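Local coordinates for protein polymerase X (Deinococcus radiodurans, PDB 2W9M) that probably extends DNA from deoxyribonucleoside triphosphates as a family X repair polymerase and also carries a PHP domain that binds a cluster of zinc ions, at residues H456-L461 with Y468-D473; V402-D407 with V425-N430; E305-D310 with D498-L503; R444-P449 with G477-N482; K510-T515 with H542-L547. One frame throughout, in Å; residues are numbered along the deposited sequence.

In the fold
Contact 3 opens first along the chain: residues 305-310, in the loop between helix 287-293 and strand 329-333, wait for 498-503 to close a loop of 187 residues. Contacts 2, 4 and 1 all lie within that loop. Contact 2 closes early, pairing the ends of neighbouring strands 396-403 and 422-426. Contact 4 then joins helix 435-446 to helix 472-482 and encloses contact 1, the shorter closure between the turn after strand 453-454 and the start of the same helix 472-482. Contact 5 follows in series, at strand 511-514. None cross. Contacts 1 and 2 meet at one zinc ion; contacts 2 and 5 lie on the same parallel sheet.

Contact 1 of 5, residues H456-L461 with Y468-D473; sequences HATGRL and YALDLD. With ZN (zinc ion), chain E.
Tyr468 grips the turn 456-459 with both ends of its residue. Its hydroxyl donates to Ala457 O (OH to O 2.6 Å), approaching from above that carbonyl's plane, 46° out of it. Its backbone N donates to Thr458 O at 3.2 Å, nearly in line with the C=O. The side chain folds back over the same oxygen, CG sitting between backbone N and carbonyl carbon (chi1 34°), and Thr458 O ends 3.2 Å from the ring plane, under its centre. Gly459 has no beta carbon to collide with the ring; its CA is 3.9 Å from Tyr468 CE1. Further along, Ala457 CB meets Leu472 CD2 at 4.3 Å. A phenylalanine in place of Tyr468 would probably keep the ring over Thr458 O but leave Ala457 O without its donor and the turn less firmly fixed. Phe431, edge-to-face with Tyr468, and Leu442 of helix 435-446 hold the ring from outside. Within the type I turn, Gly459 N bonds His456 O. His456 opens this turn, its N held by Glu487 and its NE2 bound to zinc at 2.4 Å. With Glu401 and His428 it makes one site of the zinc cluster characteristic of PHP domains.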
# COMPACT_ATOMS: atom_id res chain seq x y z
N HIS A 456 -6.89 2.61 7.07
CA HIS A 456 -7.19 3.00 5.68
C HIS A 456 -8.59 3.56 5.45
O HIS A 456 -9.47 2.88 4.94
CB HIS A 456 -6.94 1.81 4.74
CG HIS A 456 -7.46 0.51 5.26
ND1 HIS A 456 -8.80 0.19 5.25
CD2 HIS A 456 -6.82 -0.54 5.83
CE1 HIS A 456 -8.96 -1.01 5.78
NE2 HIS A 456 -7.78 -1.47 6.14
N ALA A 457 -8.78 4.83 5.81
CA ALA A 457 -10.10 5.46 5.86
C ALA A 457 -11.08 5.09 4.74
O ALA A 457 -12.26 4.83 5.00
CB ALA A 457 -9.97 6.98 5.95
N THR A 458 -10.59 5.06 3.51
CA THR A 458 -11.47 5.02 2.33
C THR A 458 -11.73 3.63 1.75
O THR A 458 -12.70 3.43 1.02
CB THR A 458 -10.92 5.96 1.24
OG1 THR A 458 -11.37 7.30 1.50
CG2 THR A 458 -11.38 5.52 -0.13
N GLY A 459 -10.88 2.67 2.09
CA GLY A 459 -11.04 1.31 1.61
C GLY A 459 -10.62 1.13 0.16
O GLY A 459 -10.78 0.05 -0.42
N ARG A 460 -10.10 2.20 -0.44
CA ARG A 460 -9.64 2.16 -1.82
C ARG A 460 -8.53 1.13 -2.04
O ARG A 460 -7.72 0.89 -1.15
CB ARG A 460 -9.14 3.55 -2.22
CG ARG A 460 -7.85 3.53 -3.01
CD ARG A 460 -6.86 4.56 -2.51
NE ARG A 460 -6.92 5.80 -3.28
CZ ARG A 460 -5.93 6.69 -3.33
NH1 ARG A 460 -4.82 6.48 -2.64
NH2 ARG A 460 -6.06 7.79 -4.06
N LEU A 461 -8.50 0.53 -3.23
CA LEU A 461 -7.37 -0.31 -3.64
C LEU A 461 -6.89 0.10 -5.03
O LEU A 461 -7.54 -0.20 -6.03
CB LEU A 461 -7.76 -1.79 -3.64
CG LEU A 461 -7.92 -2.45 -2.27
CD1 LEU A 461 -8.15 -3.94 -2.43
CD2 LEU A 461 -6.70 -2.18 -1.40
N TYR A 468 -15.23 3.15 -0.94
CA TYR A 468 -16.67 3.25 -0.77
C TYR A 468 -17.09 4.71 -0.73
O TYR A 468 -16.29 5.60 -0.41
CB TYR A 468 -17.15 2.51 0.48
CG TYR A 468 -16.19 2.52 1.65
CD1 TYR A 468 -15.51 1.37 2.03
CD2 TYR A 468 -15.95 3.69 2.37
CE1 TYR A 468 -14.62 1.38 3.09
CE2 TYR A 468 -15.06 3.71 3.43
CZ TYR A 468 -14.40 2.55 3.79
OH TYR A 468 -13.52 2.57 4.84
N ALA A 469 -18.36 4.96 -1.06
CA ALA A 469 -18.92 6.30 -1.04
C ALA A 469 -19.17 6.77 0.39
O ALA A 469 -19.97 6.17 1.12
CB ALA A 469 -20.21 6.34 -1.85
N LEU A 470 -18.49 7.83 0.79
CA LEU A 470 -18.70 8.43 2.11
C LEU A 470 -18.32 9.90 2.10
O LEU A 470 -17.74 10.40 1.13
CB LEU A 470 -17.90 7.69 3.20
CG LEU A 470 -16.45 8.11 3.43
CD1 LEU A 470 -15.86 7.38 4.62
CD2 LEU A 470 -15.60 7.88 2.18
N ASP A 471 -18.66 10.60 3.18
CA ASP A 471 -18.31 12.00 3.34
C ASP A 471 -17.07 12.13 4.21
O ASP A 471 -17.16 12.28 5.43
CB ASP A 471 -19.47 12.77 3.97
CG ASP A 471 -19.14 14.23 4.21
OD1 ASP A 471 -18.16 14.73 3.61
OD2 ASP A 471 -19.86 14.87 5.01
N LEU A 472 -15.90 12.08 3.58
CA LEU A 472 -14.64 12.01 4.30
C LEU A 472 -14.49 13.13 5.33
O LEU A 472 -14.06 12.89 6.46
CB LEU A 472 -13.46 12.02 3.34
CG LEU A 472 -12.36 10.98 3.55
CD1 LEU A 472 -11.01 11.58 3.18
CD2 LEU A 472 -12.32 10.44 4.97
N ASP A 473 -14.85 14.35 4.95
CA ASP A 473 -14.70 15.51 5.83
C ASP A 473 -15.48 15.37 7.14
O ASP A 473 -15.00 15.76 8.20
CB ASP A 473 -15.08 16.81 5.11
CG ASP A 473 -13.96 17.34 4.23
OD1 ASP A 473 -14.10 18.46 3.69
OD2 ASP A 473 -12.94 16.64 4.08
ZN ZN E . -7.19 -3.65 7.06

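Contact 2 of 5, residues V402-D407 with V425-N430; sequences VDILDD and VSVHSN. With ZN (zinc ion), chain E.
Ile404 buries more area in this contact than any other residue, lying over Ser426 with its backbone and its side chain together. Its N donates to Ser426 O at 2.9 Å, while Ser426 N donates back to Val402 O at 3.2 Å, so Ser426 bonds the residues on either side of Asp403, the pattern of parallel strands. Weaker CA-H...O contacts from Val425 CA to Val402 O and from Asp403 CA to Ser426 O fill in between them. With CG1 anti to the carbonyl carbon (chi1 -58°), the side chain of Ile404 carries CG1 over Ser426 O and CD1 to Val425 CB at 4.0 Å and Val427 CG2 at 4.2 Å; Leu442 and Ala445 of helix 435-446 also pack on this side chain. Val425 shares a face of the sheet with Val402, and Ile404 lies against its beta carbon. Asp403 points to the other face, with Ser426. Its OD2 reaches His428 CB at 3.4 Å, carboxylate and ring planes 75° apart, and stays well away from the imidazole nitrogens. His428 ND1 is instead engaged by Gly90 O, from the N-terminal part of the chain, and its NE2 binds zinc at 2.4 Å. Ser426 OG holds Glu401, another ligand of that metal. Past the strands, Asp406 CB packs on Asn430 OD1 at 3.3 Å, and Arg441 bonds carbonyls of Ile404, Leu405 and Ser429, clamping both loops. The arrangement is a beta-alpha-beta crossover, strand 396-403, helix 414-417 and strand 422-426, with metal ligands at its strand ends, as in the PHP barrel.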
# COMPACT_ATOMS: atom_id res chain seq x y z
N VAL A 402 -9.80 -4.10 14.68
CA VAL A 402 -11.19 -4.42 14.96
C VAL A 402 -12.08 -3.99 13.80
O VAL A 402 -12.07 -2.83 13.39
CB VAL A 402 -11.65 -3.73 16.26
CG1 VAL A 402 -13.09 -4.08 16.57
CG2 VAL A 402 -10.73 -4.12 17.40
N ASP A 403 -12.85 -4.94 13.28
CA ASP A 403 -13.76 -4.67 12.17
C ASP A 403 -14.91 -3.81 12.65
O ASP A 403 -15.40 -3.98 13.77
CB ASP A 403 -14.28 -5.99 11.59
CG ASP A 403 -14.60 -5.90 10.09
OD1 ASP A 403 -15.24 -4.91 9.67
OD2 ASP A 403 -14.20 -6.82 9.34
N ILE A 404 -15.33 -2.85 11.82
CA ILE A 404 -16.48 -2.01 12.12
C ILE A 404 -17.73 -2.65 11.52
O ILE A 404 -17.87 -2.72 10.30
CB ILE A 404 -16.30 -0.60 11.54
CG1 ILE A 404 -15.03 0.05 12.09
CG2 ILE A 404 -17.51 0.26 11.83
CD1 ILE A 404 -14.64 1.33 11.39
N LEU A 405 -18.62 -3.14 12.38
CA LEU A 405 -19.86 -3.76 11.91
C LEU A 405 -20.67 -2.73 11.13
O LEU A 405 -20.46 -1.53 11.28
CB LEU A 405 -20.66 -4.33 13.08
CG LEU A 405 -19.85 -5.24 14.02
CD1 LEU A 405 -20.70 -5.77 15.16
CD2 LEU A 405 -19.22 -6.38 13.25
N ASP A 406 -21.60 -3.20 10.30
CA ASP A 406 -22.28 -2.33 9.35
C ASP A 406 -23.11 -1.22 10.00
O ASP A 406 -23.53 -0.28 9.32
CB ASP A 406 -23.14 -3.13 8.35
CG ASP A 406 -24.23 -3.92 9.03
OD1 ASP A 406 -24.04 -4.31 10.21
OD2 ASP A 406 -25.28 -4.16 8.39
N ASP A 407 -23.33 -1.32 11.30
CA ASP A 407 -24.10 -0.29 12.01
C ASP A 407 -23.22 0.72 12.75
O ASP A 407 -23.73 1.68 13.33
CB ASP A 407 -25.13 -0.93 12.96
CG ASP A 407 -24.49 -1.77 14.06
OD1 ASP A 407 -23.29 -1.59 14.33
OD2 ASP A 407 -25.21 -2.59 14.66
N VAL A 425 -9.35 0.58 14.12
CA VAL A 425 -10.66 0.25 13.55
C VAL A 425 -10.65 0.40 12.04
O VAL A 425 -9.99 1.29 11.50
CB VAL A 425 -11.79 1.10 14.15
CG1 VAL A 425 -11.85 0.90 15.66
CG2 VAL A 425 -11.61 2.56 13.80
N SER A 426 -11.38 -0.47 11.36
CA SER A 426 -11.34 -0.52 9.90
C SER A 426 -12.59 -1.13 9.31
O SER A 426 -13.26 -1.94 9.96
CB SER A 426 -10.12 -1.33 9.43
OG SER A 426 -8.91 -0.72 9.85
N VAL A 427 -12.91 -0.75 8.08
CA VAL A 427 -13.98 -1.37 7.32
C VAL A 427 -13.42 -2.48 6.43
O VAL A 427 -12.45 -2.27 5.72
CB VAL A 427 -14.71 -0.34 6.42
CG1 VAL A 427 -15.87 -0.99 5.70
CG2 VAL A 427 -15.19 0.84 7.25
N HIS A 428 -14.04 -3.65 6.50
CA HIS A 428 -13.65 -4.79 5.67
C HIS A 428 -14.89 -5.51 5.12
O HIS A 428 -14.80 -6.63 4.60
CB HIS A 428 -12.79 -5.77 6.46
CG HIS A 428 -11.37 -5.33 6.63
ND1 HIS A 428 -10.49 -5.23 5.57
CD2 HIS A 428 -10.66 -4.99 7.73
CE1 HIS A 428 -9.31 -4.83 6.01
NE2 HIS A 428 -9.39 -4.68 7.32
N SER A 429 -16.04 -4.85 5.23
CA SER A 429 -17.31 -5.41 4.80
C SER A 429 -18.27 -4.28 4.46
O SER A 429 -18.08 -3.15 4.89
CB SER A 429 -17.90 -6.27 5.92
OG SER A 429 -18.26 -5.47 7.03
N ASN A 430 -19.30 -4.60 3.68
CA ASN A 430 -20.34 -3.63 3.34
C ASN A 430 -19.81 -2.39 2.62
O ASN A 430 -19.96 -1.27 3.12
CB ASN A 430 -21.10 -3.21 4.59
CG ASN A 430 -22.03 -4.29 5.10
OD1 ASN A 430 -21.70 -5.02 6.04
ND2 ASN A 430 -23.19 -4.40 4.48
ZN ZN E . -7.19 -3.65 7.06

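Contact 3 of 5, residues E305-D310 with D498-L503; sequences EPEHDD and DWREAL
The first turn of helix 499-505 docks on the 3-10 segment 306-308, with Trp499 set among Glu305, Glu307 and His308. Trp499 CH2 lies 3.7 Å from Glu305 CG and 3.4 Å from Glu307 OE1, the Glu307 carboxylate standing almost upright to the indole at 82°. The His308 and Trp499 side chains come at each other from opposite directions. The imidazole plane is nearly parallel to that of the indole, but the two rings are slid apart and barely overlap, centroids 5.2 Å apart, touching at His308 CE1 and Trp499 CZ3 (3.5 Å). Lys535 fixes His308 by accepting at its backbone O from NE2, and makes a cation-pi contact with Trp499. A bend at chi2 (74°) turns the Glu307 carboxylate toward the edge of the Arg500 guanidinium, though OE2 to NE is a long salt bridge at 3.9 Å. One face of that guanidinium rests on Trp499 CZ2, while NH1 donates to the syn lone pair of Asp498 OD1 at 3.0 Å. The same OD1 accepts weakly from Arg500 N, capping the helix. Glu305 has its own partner, Arg190. Glu307, Arg500 and Asp498 thus form a salt-bridge network round an N-capped helix start, which joins the loop after helix 287-293 to the PHP domain.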
# COMPACT_ATOMS: atom_id res chain seq x y z
N GLU A 305 3.25 19.16 -7.38
CA GLU A 305 1.93 18.76 -7.87
C GLU A 305 1.05 19.99 -8.04
O GLU A 305 1.31 21.02 -7.43
CB GLU A 305 1.26 17.79 -6.89
CG GLU A 305 2.14 16.65 -6.42
CD GLU A 305 2.44 15.65 -7.52
OE1 GLU A 305 1.62 15.51 -8.45
OE2 GLU A 305 3.50 15.00 -7.45
N PRO A 306 -0.00 19.88 -8.86
CA PRO A 306 -0.93 21.01 -9.01
C PRO A 306 -1.48 21.51 -7.67
O PRO A 306 -1.54 22.72 -7.46
CB PRO A 306 -2.06 20.42 -9.86
CG PRO A 306 -1.41 19.31 -10.62
CD PRO A 306 -0.36 18.74 -9.72
N GLU A 307 -1.86 20.60 -6.79
CA GLU A 307 -2.48 20.97 -5.51
C GLU A 307 -1.55 21.82 -4.64
O GLU A 307 -1.99 22.41 -3.65
CB GLU A 307 -2.91 19.71 -4.73
CG GLU A 307 -3.97 18.85 -5.43
CD GLU A 307 -3.41 18.06 -6.61
OE1 GLU A 307 -2.18 17.84 -6.65
OE2 GLU A 307 -4.20 17.66 -7.49
N HIS A 308 -0.28 21.87 -5.02
CA HIS A 308 0.73 22.62 -4.26
C HIS A 308 0.94 24.05 -4.77
O HIS A 308 1.55 24.87 -4.09
CB HIS A 308 2.07 21.89 -4.30
CG HIS A 308 2.11 20.61 -3.53
ND1 HIS A 308 2.12 19.37 -4.14
CD2 HIS A 308 2.16 20.37 -2.20
CE1 HIS A 308 2.17 18.43 -3.21
NE2 HIS A 308 2.19 19.01 -2.02
N ASP A 309 0.45 24.33 -5.98
CA ASP A 309 0.76 25.60 -6.66
C ASP A 309 0.65 26.85 -5.78
O ASP A 309 1.49 27.74 -5.86
CB ASP A 309 -0.11 25.76 -7.91
CG ASP A 309 0.45 25.02 -9.11
OD1 ASP A 309 1.55 24.44 -8.99
OD2 ASP A 309 -0.22 25.02 -10.17
N ASP A 310 -0.38 26.91 -4.94
CA ASP A 310 -0.61 28.10 -4.13
C ASP A 310 -0.25 27.90 -2.65
O ASP A 310 -0.28 28.85 -1.87
CB ASP A 310 -2.07 28.55 -4.25
CG ASP A 310 -2.49 28.78 -5.70
OD1 ASP A 310 -1.61 29.07 -6.54
OD2 ASP A 310 -3.71 28.68 -5.99
N ASP A 498 -5.44 9.41 1.47
CA ASP A 498 -4.81 10.07 0.34
C ASP A 498 -4.02 11.29 0.81
O ASP A 498 -4.45 11.99 1.72
CB ASP A 498 -5.86 10.49 -0.69
CG ASP A 498 -5.24 10.91 -2.01
OD1 ASP A 498 -5.51 12.05 -2.45
OD2 ASP A 498 -4.49 10.11 -2.61
N TRP A 499 -2.87 11.54 0.19
CA TRP A 499 -2.02 12.66 0.61
C TRP A 499 -2.71 14.00 0.39
O TRP A 499 -2.41 14.98 1.06
CB TRP A 499 -0.65 12.63 -0.07
CG TRP A 499 -0.67 12.90 -1.54
CD1 TRP A 499 -0.69 11.97 -2.54
CD2 TRP A 499 -0.67 14.18 -2.19
NE1 TRP A 499 -0.71 12.59 -3.77
CE2 TRP A 499 -0.70 13.94 -3.58
CE3 TRP A 499 -0.66 15.50 -1.73
CZ2 TRP A 499 -0.71 14.98 -4.51
CZ3 TRP A 499 -0.67 16.52 -2.66
CH2 TRP A 499 -0.69 16.26 -4.03
N ARG A 500 -3.66 14.03 -0.55
CA ARG A 500 -4.40 15.26 -0.82
C ARG A 500 -5.28 15.64 0.35
O ARG A 500 -5.38 16.81 0.70
CB ARG A 500 -5.23 15.12 -2.09
CG ARG A 500 -4.40 15.16 -3.36
CD ARG A 500 -5.12 14.51 -4.53
NE ARG A 500 -4.20 14.23 -5.62
CZ ARG A 500 -3.47 13.13 -5.72
NH1 ARG A 500 -3.55 12.19 -4.78
NH2 ARG A 500 -2.65 12.96 -6.74
N GLU A 501 -5.90 14.65 0.98
CA GLU A 501 -6.74 14.90 2.14
C GLU A 501 -5.90 15.19 3.39
O GLU A 501 -6.30 15.99 4.24
CB GLU A 501 -7.69 13.73 2.39
CG GLU A 501 -8.67 13.47 1.25
CD GLU A 501 -9.61 14.64 1.00
OE1 GLU A 501 -9.64 15.58 1.82
OE2 GLU A 501 -10.32 14.62 -0.03
N ALA A 502 -4.75 14.54 3.49
CA ALA A 502 -3.80 14.80 4.57
C ALA A 502 -3.26 16.23 4.50
O ALA A 502 -3.05 16.87 5.52
CB ALA A 502 -2.66 13.80 4.52
N LEU A 503 -3.04 16.71 3.28
CA LEU A 503 -2.58 18.08 3.06
C LEU A 503 -3.59 19.08 3.61
O LEU A 503 -3.22 20.07 4.23
CB LEU A 503 -2.33 18.34 1.57
CG LEU A 503 -1.84 19.74 1.18
CD1 LEU A 503 -0.53 20.06 1.87
CD2 LEU A 503 -1.69 19.85 -0.33

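Contact 4 of 5, residues R444-P449 with G477-N482; sequences RAVSHP and GACEAN
Ala478 comes first on helix 472-482 to meet the other segment: its CB rests against Val446 CG2 at 3.7 Å, with Ser447 OG, which is bonded to Ile443 O, a little farther, 4.4 Å from the same alanine methyl. One residue on, Cys479 SG touches Val446 CG1 at 3.8 Å and lies close to its CB. With CG1 anti to its carbonyl carbon (chi1 -63°), Val446 turns CG2 to the alanine and CG1 to the sulfur. Val446 and Cys479 also both lean on Leu454: helices 435-446 and 472-482 are successive helices of the parallel beta/alpha fold, lying side by side against strand 453-454. Asn482 reaches across with its amide, CG anti to the backbone N (chi1 -156°). Its ND2 donates to Val446 O at 3.0 Å and to His448 O at 2.9 Å. The second oxygen lies in the amide plane and the first is tilted 27° from it. One nitrogen thus serves the carbonyls of Val446 and His448, and the pair of bonds is likely to fix the amide's rotation. The His448 ring bonds Asp414 through NE2 and Leu450 N through ND1. Arg563 crosses the same place, bonding Asn482 O through NH1 and Pro449 O through NH2.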
# COMPACT_ATOMS: atom_id res chain seq x y z
N ARG A 444 -19.43 6.86 14.02
CA ARG A 444 -19.72 6.08 15.22
C ARG A 444 -18.49 5.33 15.71
O ARG A 444 -18.20 5.30 16.91
CB ARG A 444 -20.86 5.11 14.93
CG ARG A 444 -21.03 3.98 15.94
CD ARG A 444 -22.24 4.21 16.83
NE ARG A 444 -23.09 3.02 16.86
CZ ARG A 444 -23.15 2.17 17.87
NH1 ARG A 444 -22.41 2.36 18.96
NH2 ARG A 444 -23.96 1.12 17.80
N ALA A 445 -17.76 4.72 14.79
CA ALA A 445 -16.59 3.92 15.14
C ALA A 445 -15.41 4.75 15.64
O ALA A 445 -14.74 4.36 16.59
CB ALA A 445 -16.16 3.05 13.97
N VAL A 446 -15.15 5.89 15.00
CA VAL A 446 -14.03 6.74 15.41
C VAL A 446 -14.37 7.56 16.65
O VAL A 446 -13.51 8.26 17.19
CB VAL A 446 -13.56 7.68 14.27
CG1 VAL A 446 -13.03 6.88 13.09
CG2 VAL A 446 -14.69 8.60 13.84
N SER A 447 -15.62 7.48 17.10
CA SER A 447 -16.06 8.19 18.29
C SER A 447 -15.98 7.31 19.54
O SER A 447 -16.28 7.77 20.65
CB SER A 447 -17.49 8.71 18.12
OG SER A 447 -17.54 9.79 17.19
N HIS A 448 -15.59 6.05 19.36
CA HIS A 448 -15.50 5.10 20.47
C HIS A 448 -14.44 5.58 21.45
O HIS A 448 -13.44 6.16 21.05
CB HIS A 448 -15.17 3.71 19.93
CG HIS A 448 -15.34 2.60 20.92
ND1 HIS A 448 -14.43 2.37 21.94
CD2 HIS A 448 -16.29 1.64 21.04
CE1 HIS A 448 -14.83 1.33 22.65
NE2 HIS A 448 -15.95 0.87 22.12
N PRO A 449 -14.67 5.35 22.75
CA PRO A 449 -13.72 5.79 23.79
C PRO A 449 -12.36 5.09 23.72
O PRO A 449 -11.37 5.67 24.15
CB PRO A 449 -14.43 5.41 25.10
CG PRO A 449 -15.87 5.27 24.74
CD PRO A 449 -15.91 4.80 23.32
N GLY A 477 -13.65 14.99 10.71
CA GLY A 477 -14.08 15.90 11.76
C GLY A 477 -14.35 15.13 13.04
O GLY A 477 -13.97 15.56 14.13
N ALA A 478 -15.00 13.98 12.90
CA ALA A 478 -15.28 13.12 14.04
C ALA A 478 -13.99 12.59 14.67
O ALA A 478 -13.92 12.38 15.88
CB ALA A 478 -16.19 11.98 13.64
N CYS A 479 -12.97 12.38 13.85
CA CYS A 479 -11.66 11.95 14.35
C CYS A 479 -11.04 13.06 15.19
O CYS A 479 -10.52 12.81 16.28
CB CYS A 479 -10.72 11.59 13.20
SG CYS A 479 -11.10 10.05 12.36
N GLU A 480 -11.09 14.28 14.66
CA GLU A 480 -10.53 15.44 15.34
C GLU A 480 -11.19 15.63 16.70
O GLU A 480 -10.52 15.90 17.70
CB GLU A 480 -10.70 16.69 14.49
CG GLU A 480 -10.14 17.95 15.12
CD GLU A 480 -10.47 19.20 14.32
OE1 GLU A 480 -11.50 19.20 13.61
OE2 GLU A 480 -9.71 20.19 14.41
N ALA A 481 -12.52 15.48 16.73
CA ALA A 481 -13.30 15.70 17.94
C ALA A 481 -13.03 14.65 19.01
O ALA A 481 -13.22 14.90 20.20
CB ALA A 481 -14.79 15.74 17.61
N ASN A 482 -12.59 13.47 18.59
CA ASN A 482 -12.30 12.40 19.53
C ASN A 482 -10.80 12.18 19.70
O ASN A 482 -10.38 11.29 20.44
CB ASN A 482 -12.98 11.11 19.11
CG ASN A 482 -13.21 10.16 20.28
OD1 ASN A 482 -13.57 10.60 21.37
ND2 ASN A 482 -12.99 8.87 20.05

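Contact 5 of 5, residues K510-T515 with H542-L547; sequences KFAINT and HVVNSL
The Phe511 ring has His542 O near its plane, at an edge, 4.0 Å from CD1; the Asn545 amide meets the Asn514 amide with their planes 67° apart. Both belong to the closure of the PHP barrel, where 542-547 fills in beside strand 511-514, the last of the parallel sheet, and reaches strand 329-333, the first. Asn545 is the link: ND2 donates to Asn514 OD1 at 3.1 Å, an almost straight bond (173°) in the Asn545 amide plane, and also to Gly329 O. Its OD1 takes a weak bond from Ile513 N at 2.8 Å. A leucine in its place would probably leave Asn514 OD1 and Gly329 O without this donor and set the Asn514 amide freer to turn, though Glu487 would still hold Asn514 ND2. Backbone bonds complete the join in a single bridge at Phe511 and Val543: Phe511 N to His542 O at 2.8 Å and Val544 N to Phe511 O at 3.0 Å. On one side Ile513 CD1 packs on Val543 CG2; on the other, Ala512 CB meets Val544 CG2 at 3.7 Å. Lys510, its chain bent twice near the end, curls its tip back so that NZ makes a weak bond to His542 O at 3.2 Å.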
# COMPACT_ATOMS: atom_id res chain seq x y z
N LYS A 510 -3.54 14.19 13.99
CA LYS A 510 -2.30 13.45 14.11
C LYS A 510 -2.42 12.24 13.21
O LYS A 510 -3.48 11.64 13.11
CB LYS A 510 -2.05 13.02 15.56
CG LYS A 510 -1.56 14.14 16.46
CD LYS A 510 -0.77 13.59 17.64
CE LYS A 510 0.69 13.34 17.27
NZ LYS A 510 0.83 12.44 16.09
N PHE A 511 -1.33 11.88 12.54
CA PHE A 511 -1.39 10.77 11.60
C PHE A 511 -0.52 9.61 12.05
O PHE A 511 0.33 9.75 12.92
CB PHE A 511 -0.95 11.24 10.21
CG PHE A 511 -1.78 12.36 9.66
CD1 PHE A 511 -1.46 13.67 9.95
CD2 PHE A 511 -2.88 12.10 8.87
CE1 PHE A 511 -2.22 14.71 9.46
CE2 PHE A 511 -3.65 13.13 8.37
CZ PHE A 511 -3.31 14.44 8.66
N ALA A 512 -0.76 8.45 11.44
CA ALA A 512 0.08 7.29 11.67
C ALA A 512 0.46 6.67 10.32
O ALA A 512 -0.41 6.26 9.55
CB ALA A 512 -0.65 6.28 12.54
N ILE A 513 1.75 6.62 10.03
CA ILE A 513 2.23 5.98 8.81
C ILE A 513 2.45 4.50 9.08
O ILE A 513 3.48 4.10 9.62
CB ILE A 513 3.52 6.63 8.29
CG1 ILE A 513 3.33 8.14 8.14
CG2 ILE A 513 3.92 6.03 6.95
CD1 ILE A 513 4.61 8.88 7.76
N ASN A 514 1.46 3.69 8.70
CA ASN A 514 1.46 2.26 9.00
C ASN A 514 1.58 1.40 7.74
O ASN A 514 0.91 1.65 6.75
CB ASN A 514 0.18 1.88 9.75
CG ASN A 514 0.02 2.66 11.06
OD1 ASN A 514 0.95 3.30 11.54
ND2 ASN A 514 -1.18 2.59 11.64
N THR A 515 2.43 0.38 7.81
CA THR A 515 2.72 -0.46 6.65
C THR A 515 1.63 -1.49 6.36
O THR A 515 1.45 -1.91 5.21
CB THR A 515 4.05 -1.20 6.84
OG1 THR A 515 3.98 -2.01 8.02
CG2 THR A 515 5.20 -0.22 6.98
N HIS A 542 3.90 15.37 13.47
CA HIS A 542 2.54 15.08 13.01
C HIS A 542 2.24 13.59 13.06
O HIS A 542 1.09 13.18 12.94
CB HIS A 542 2.34 15.56 11.57
CG HIS A 542 2.22 17.05 11.42
ND1 HIS A 542 3.29 17.85 11.07
CD2 HIS A 542 1.16 17.87 11.55
CE1 HIS A 542 2.89 19.11 11.00
NE2 HIS A 542 1.60 19.15 11.29
N VAL A 543 3.28 12.78 13.23
CA VAL A 543 3.17 11.33 13.12
C VAL A 543 3.47 10.61 14.44
O VAL A 543 4.60 10.66 14.92
CB VAL A 543 4.12 10.80 12.03
CG1 VAL A 543 4.06 9.28 11.95
CG2 VAL A 543 3.81 11.43 10.70
N VAL A 544 2.48 9.93 15.00
CA VAL A 544 2.66 9.20 16.26
C VAL A 544 3.74 8.13 16.22
O VAL A 544 4.34 7.81 17.24
CB VAL A 544 1.36 8.54 16.75
CG1 VAL A 544 0.30 9.59 17.04
CG2 VAL A 544 0.86 7.55 15.71
N ASN A 545 4.00 7.56 15.04
CA ASN A 545 5.04 6.54 14.90
C ASN A 545 6.41 7.03 15.34
O ASN A 545 7.31 6.22 15.58
CB ASN A 545 5.13 6.05 13.45
CG ASN A 545 3.81 5.57 12.90
OD1 ASN A 545 2.94 6.37 12.57
ND2 ASN A 545 3.65 4.26 12.80
N SER A 546 6.59 8.34 15.42
CA SER A 546 7.88 8.93 15.76
C SER A 546 8.16 8.85 17.26
O SER A 546 9.26 9.15 17.71
CB SER A 546 7.96 10.37 15.27
OG SER A 546 7.15 11.23 16.07
N LEU A 547 7.14 8.46 18.01
CA LEU A 547 7.26 8.29 19.46
C LEU A 547 7.89 6.95 19.79
O LEU A 547 7.63 5.95 19.11
CB LEU A 547 5.88 8.37 20.11
CG LEU A 547 5.08 9.66 19.96
CD1 LEU A 547 3.74 9.55 20.68
CD2 LEU A 547 5.88 10.84 20.49